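Local structure of serine protease inhibitor (Schistosoma haematobium, 3STO) at residues 295-306 / 340-350. The protein probably inhibits serine-type endopeptidases as a serpin. Numbering follows the deposited sequence.
Sequences LPKFTLKNTLDL and FIQTNVLKLNE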
loop_
_atom_site.group_PDB
_atom_site.type_symbol
_atom_site.label_atom_id
_atom_site.label_comp_id
_atom_site.label_asym_id
_atom_site.label_seq_id
_atom_site.Cartn_x
_atom_site.Cartn_y
_atom_site.Cartn_z
ATOM N N LEU A 295 -0.482 3.735 -22.296
ATOM C CA LEU A 295 -0.729 3.789 -20.882
ATOM C C LEU A 295 -1.055 5.233 -20.530
ATOM O O LEU A 295 -0.269 6.133 -20.799
ATOM C CB LEU A 295 0.520 3.283 -20.106
ATOM C CG LEU A 295 0.485 3.222 -18.573
ATOM C CD1 LEU A 295 -0.578 2.211 -18.102
ATOM C CD2 LEU A 295 1.862 2.896 -17.927
ATOM N N PRO A 296 -2.210 5.449 -19.887
ATOM C CA PRO A 296 -2.569 6.783 -19.391
ATOM C C PRO A 296 -1.566 7.324 -18.338
ATOM O O PRO A 296 -1.037 6.582 -17.503
ATOM C CB PRO A 296 -3.953 6.547 -18.743
ATOM C CG PRO A 296 -4.393 5.220 -19.226
ATOM C CD PRO A 296 -3.193 4.423 -19.485
ATOM N N LYS A 297 -1.304 8.621 -18.376
ATOM C CA LYS A 297 -0.634 9.239 -17.263
ATOM C C LYS A 297 -1.731 9.662 -16.279
ATOM O O LYS A 297 -2.767 10.166 -16.669
ATOM C CB LYS A 297 0.232 10.409 -17.698
ATOM C CG LYS A 297 -0.504 11.614 -18.065
ATOM C CD LYS A 297 0.450 12.618 -18.709
ATOM C CE LYS A 297 1.702 12.817 -17.876
ATOM N NZ LYS A 297 2.496 14.004 -18.368
ATOM N N PHE A 298 -1.525 9.383 -14.999
ATOM C CA PHE A 298 -2.535 9.685 -13.995
ATOM C C PHE A 298 -1.931 9.788 -12.610
ATOM O O PHE A 298 -0.772 9.379 -12.352
ATOM C CB PHE A 298 -3.632 8.615 -13.980
ATOM C CG PHE A 298 -3.141 7.239 -13.623
ATOM C CD1 PHE A 298 -2.571 6.419 -14.587
ATOM C CD2 PHE A 298 -3.233 6.771 -12.324
ATOM C CE1 PHE A 298 -2.113 5.146 -14.248
ATOM C CE2 PHE A 298 -2.761 5.494 -11.976
ATOM C CZ PHE A 298 -2.203 4.690 -12.942
ATOM N N THR A 299 -2.721 10.345 -11.708
ATOM C CA THR A 299 -2.357 10.233 -10.319
ATOM C C THR A 299 -3.560 9.978 -9.446
ATOM O O THR A 299 -4.522 10.743 -9.487
ATOM C CB THR A 299 -1.489 11.418 -9.832
ATOM O OG1 THR A 299 -1.921 11.834 -8.537
ATOM C CG2 THR A 299 -1.530 12.562 -10.791
ATOM N N LEU A 300 -3.522 8.875 -8.705
ATOM C CA LEU A 300 -4.535 8.605 -7.671
ATOM C C LEU A 300 -4.060 9.005 -6.299
ATOM O O LEU A 300 -2.931 8.689 -5.883
ATOM C CB LEU A 300 -4.917 7.125 -7.558
ATOM C CG LEU A 300 -5.254 6.256 -8.742
ATOM C CD1 LEU A 300 -5.808 4.949 -8.205
ATOM C CD2 LEU A 300 -6.225 6.951 -9.684
ATOM N N LYS A 301 -4.953 9.670 -5.586
ATOM C CA LYS A 301 -4.816 9.889 -4.147
ATOM C C LYS A 301 -5.972 9.235 -3.403
ATOM O O LYS A 301 -7.077 9.131 -3.913
ATOM C CB LYS A 301 -4.769 11.381 -3.856
ATOM C CG LYS A 301 -3.514 11.919 -4.372
ATOM C CD LYS A 301 -3.384 13.430 -4.247
ATOM C CE LYS A 301 -2.256 13.854 -5.210
ATOM N NZ LYS A 301 -1.827 15.329 -5.103
ATOM N N ASN A 302 -5.729 8.788 -2.187
ATOM C CA ASN A 302 -6.838 8.308 -1.398
ATOM C C ASN A 302 -6.499 8.194 0.073
ATOM O O ASN A 302 -5.319 8.192 0.459
ATOM C CB ASN A 302 -7.418 7.008 -1.978
ATOM C CG ASN A 302 -6.721 5.773 -1.488
ATOM O OD1 ASN A 302 -5.654 5.826 -0.862
ATOM N ND2 ASN A 302 -7.321 4.642 -1.767
ATOM N N THR A 303 -7.551 8.119 0.874
ATOM C CA THR A 303 -7.458 7.998 2.330
ATOM C C THR A 303 -8.353 6.844 2.732
ATOM O O THR A 303 -9.549 6.863 2.481
ATOM C CB THR A 303 -8.017 9.234 3.009
ATOM O OG1 THR A 303 -7.214 10.372 2.676
ATOM C CG2 THR A 303 -8.004 9.045 4.509
ATOM N N LEU A 304 -7.774 5.805 3.301
ATOM C CA LEU A 304 -8.582 4.684 3.757
ATOM C C LEU A 304 -8.757 4.727 5.266
ATOM O O LEU A 304 -7.786 4.996 6.008
ATOM C CB LEU A 304 -7.901 3.378 3.397
ATOM C CG LEU A 304 -7.857 2.952 1.948
ATOM C CD1 LEU A 304 -7.095 1.650 1.903
ATOM C CD2 LEU A 304 -9.274 2.794 1.430
ATOM N N ASP A 305 -9.990 4.466 5.703
ATOM C CA ASP A 305 -10.305 4.161 7.103
ATOM C C ASP A 305 -10.223 2.658 7.206
ATOM O O ASP A 305 -11.047 1.947 6.638
ATOM C CB ASP A 305 -11.720 4.632 7.465
ATOM C CG ASP A 305 -12.250 4.003 8.775
ATOM O OD1 ASP A 305 -11.445 3.506 9.610
ATOM O OD2 ASP A 305 -13.491 4.011 8.982
ATOM N N LEU A 306 -9.221 2.165 7.920
ATOM C CA LEU A 306 -9.025 0.724 8.004
ATOM C C LEU A 306 -9.674 0.056 9.213
ATOM O O LEU A 306 -9.651 -1.187 9.339
ATOM C CB LEU A 306 -7.535 0.410 7.951
ATOM C CG LEU A 306 -7.043 1.006 6.644
ATOM C CD1 LEU A 306 -5.573 1.167 6.657
ATOM C CD2 LEU A 306 -7.513 0.131 5.519
ATOM N N PHE A 340 -7.680 4.717 12.215
ATOM C CA PHE A 340 -6.527 4.051 11.685
ATOM C C PHE A 340 -6.664 4.297 10.175
ATOM O O PHE A 340 -7.523 3.743 9.492
ATOM C CB PHE A 340 -6.569 2.576 12.081
ATOM C CG PHE A 340 -5.341 1.781 11.696
ATOM C CD1 PHE A 340 -4.614 2.084 10.578
ATOM C CD2 PHE A 340 -4.927 0.712 12.465
ATOM C CE1 PHE A 340 -3.504 1.335 10.216
ATOM C CE2 PHE A 340 -3.811 -0.039 12.105
ATOM C CZ PHE A 340 -3.106 0.281 10.968
ATOM N N ILE A 341 -5.820 5.186 9.680
ATOM C CA ILE A 341 -6.004 5.769 8.373
ATOM C C ILE A 341 -4.758 5.564 7.550
ATOM O O ILE A 341 -3.660 5.857 8.023
ATOM C CB ILE A 341 -6.315 7.301 8.470
ATOM C CG1 ILE A 341 -7.670 7.538 9.141
ATOM C CG2 ILE A 341 -6.400 7.923 7.109
ATOM C CD1 ILE A 341 -7.852 8.966 9.615
ATOM N N GLN A 342 -4.943 5.054 6.326
ATOM C CA GLN A 342 -3.873 5.019 5.324
ATOM C C GLN A 342 -4.129 6.046 4.198
ATOM O O GLN A 342 -5.209 6.118 3.623
ATOM C CB GLN A 342 -3.645 3.604 4.759
ATOM C CG GLN A 342 -2.529 3.557 3.727
ATOM C CD GLN A 342 -2.284 2.148 3.198
ATOM O OE1 GLN A 342 -3.037 1.645 2.361
ATOM N NE2 GLN A 342 -1.230 1.506 3.683
ATOM N N THR A 343 -3.137 6.867 3.919
ATOM C CA THR A 343 -3.267 7.840 2.879
ATOM C C THR A 343 -2.194 7.538 1.828
ATOM O O THR A 343 -1.002 7.423 2.166
ATOM C CB THR A 343 -3.188 9.269 3.427
ATOM O OG1 THR A 343 -3.226 10.203 2.332
ATOM C CG2 THR A 343 -1.926 9.477 4.206
ATOM N N ASN A 344 -2.639 7.371 0.576
ATOM C CA ASN A 344 -1.802 6.880 -0.528
ATOM C C ASN A 344 -1.779 7.836 -1.732
ATOM O O ASN A 344 -2.730 8.581 -1.990
ATOM C CB ASN A 344 -2.284 5.496 -1.017
ATOM C CG ASN A 344 -2.308 4.445 0.083
ATOM O OD1 ASN A 344 -1.263 3.959 0.505
ATOM N ND2 ASN A 344 -3.508 4.084 0.550
ATOM N N VAL A 345 -0.684 7.802 -2.477
ATOM C CA VAL A 345 -0.620 8.477 -3.775
ATOM C C VAL A 345 0.061 7.590 -4.806
ATOM O O VAL A 345 1.077 6.967 -4.510
ATOM C CB VAL A 345 0.085 9.833 -3.711
ATOM C CG1 VAL A 345 1.425 9.714 -3.009
ATOM C CG2 VAL A 345 0.236 10.418 -5.138
ATOM N N LEU A 346 -0.552 7.501 -5.987
ATOM C CA LEU A 346 0.019 6.816 -7.145
ATOM C C LEU A 346 0.052 7.812 -8.290
ATOM O O LEU A 346 -0.974 8.106 -8.894
ATOM C CB LEU A 346 -0.829 5.596 -7.546
ATOM C CG LEU A 346 -0.363 4.707 -8.728
ATOM C CD1 LEU A 346 1.029 4.099 -8.507
ATOM C CD2 LEU A 346 -1.362 3.580 -9.008
ATOM N N LYS A 347 1.230 8.352 -8.562
ATOM C CA LYS A 347 1.426 9.277 -9.675
ATOM C C LYS A 347 2.279 8.650 -10.801
ATOM O O LYS A 347 3.477 8.369 -10.625
ATOM C CB LYS A 347 2.045 10.573 -9.156
ATOM C CG LYS A 347 2.579 11.476 -10.211
ATOM C CD LYS A 347 3.243 12.674 -9.568
ATOM C CE LYS A 347 3.988 13.520 -10.601
ATOM N NZ LYS A 347 5.045 14.369 -9.970
ATOM N N LEU A 348 1.667 8.425 -11.955
ATOM C CA LEU A 348 2.402 7.853 -13.090
ATOM C C LEU A 348 2.598 8.898 -14.191
ATOM O O LEU A 348 1.671 9.613 -14.551
ATOM C CB LEU A 348 1.612 6.680 -13.661
ATOM C CG LEU A 348 2.237 5.334 -13.974
ATOM C CD1 LEU A 348 2.372 4.550 -12.700
ATOM C CD2 LEU A 348 1.288 4.611 -14.922
ATOM N N ASN A 349 3.806 8.996 -14.719
ATOM C CA ASN A 349 4.074 9.893 -15.819
ATOM C C ASN A 349 5.198 9.274 -16.645
ATOM O O ASN A 349 5.554 8.121 -16.412
ATOM C CB ASN A 349 4.386 11.327 -15.327
ATOM C CG ASN A 349 5.677 11.406 -14.514
ATOM O OD1 ASN A 349 6.521 10.521 -14.591
ATOM N ND2 ASN A 349 5.840 12.470 -13.741
ATOM N N GLU A 350 5.742 10.033 -17.603
ATOM C CA GLU A 350 6.765 9.546 -18.530
ATOM C C GLU A 350 8.102 9.221 -17.875
ATOM O O GLU A 350 8.847 8.402 -18.379
ATOM C CB GLU A 350 7.012 10.559 -19.664
ATOM C CG GLU A 350 5.856 10.746 -20.618
ATOM C CD GLU A 350 4.861 11.818 -20.169
ATOM O OE1 GLU A 350 4.966 12.316 -19.014
ATOM O OE2 GLU A 350 3.971 12.158 -20.986
HETATM O O HOH W 1 3.253 14.784 -21.338
#
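Leu295 meets Leu348 methyl to methyl, CD2 to CD2 at 3.5 Å, the two side chains crossing at about a right angle in a buried patch that suits branched aliphatics. At Lys297 the long chain bends at chi3 (-49°), and NZ reaches Glu350 OE1 at 3.1 Å, a salt bridge on the syn lone pair; a water links NZ to Glu350 OE2, which is also hydrogen-bonded to Thr207 OG1. Phe298 has CG between its backbone N and carbonyl carbon (chi1 62°), which lays the ring alongside the second strand: Leu348 CB covers one face near the rim, while Leu346 CD2 sits at the edge, 3.8 Å from CE2. Strands 298-305 and 340-348 run antiparallel, Leu300 pairing with Leu346, Asn302 with Asn344 and Leu304 with Gln342 through backbone hydrogen bonds. Amides suit this largely apolar face because their polar atoms find partners: Asn302 OD1 accepts Asn344 ND2 at 3.1 Å, in the carbonyl plane and on a lone pair, with the amides turned 53° apart, and Asn302 ND2 bonds Leu40 O. Asn344 ND2 also donates to Gln342 OE1, from above that carbonyl plane; OE1 bonds Thr41 OG1 too, and Gln342 NE2 bonds Cys42 O and Asn190 OD1. Thr303, on the more exposed face with Lys301, presses CG2 against Ile341 CG2 at 3.3 Å. Asp305 OD1 caps Val307 N before helix 307-312. Past Asp305, Leu306 N still bonds Phe340 O at 2.8 Å. In serpin beta-sheet A, strand 339-348 (s5A) pairs antiparallel with 287-305 (s6A) and parallel with 186-197 (s3A), so no reactive-centre loop is inserted as s4A, as probably happens on inhibition; Leu300 and Leu346 pack on strand 39-41, Leu306 and Phe340 on helix 43-55.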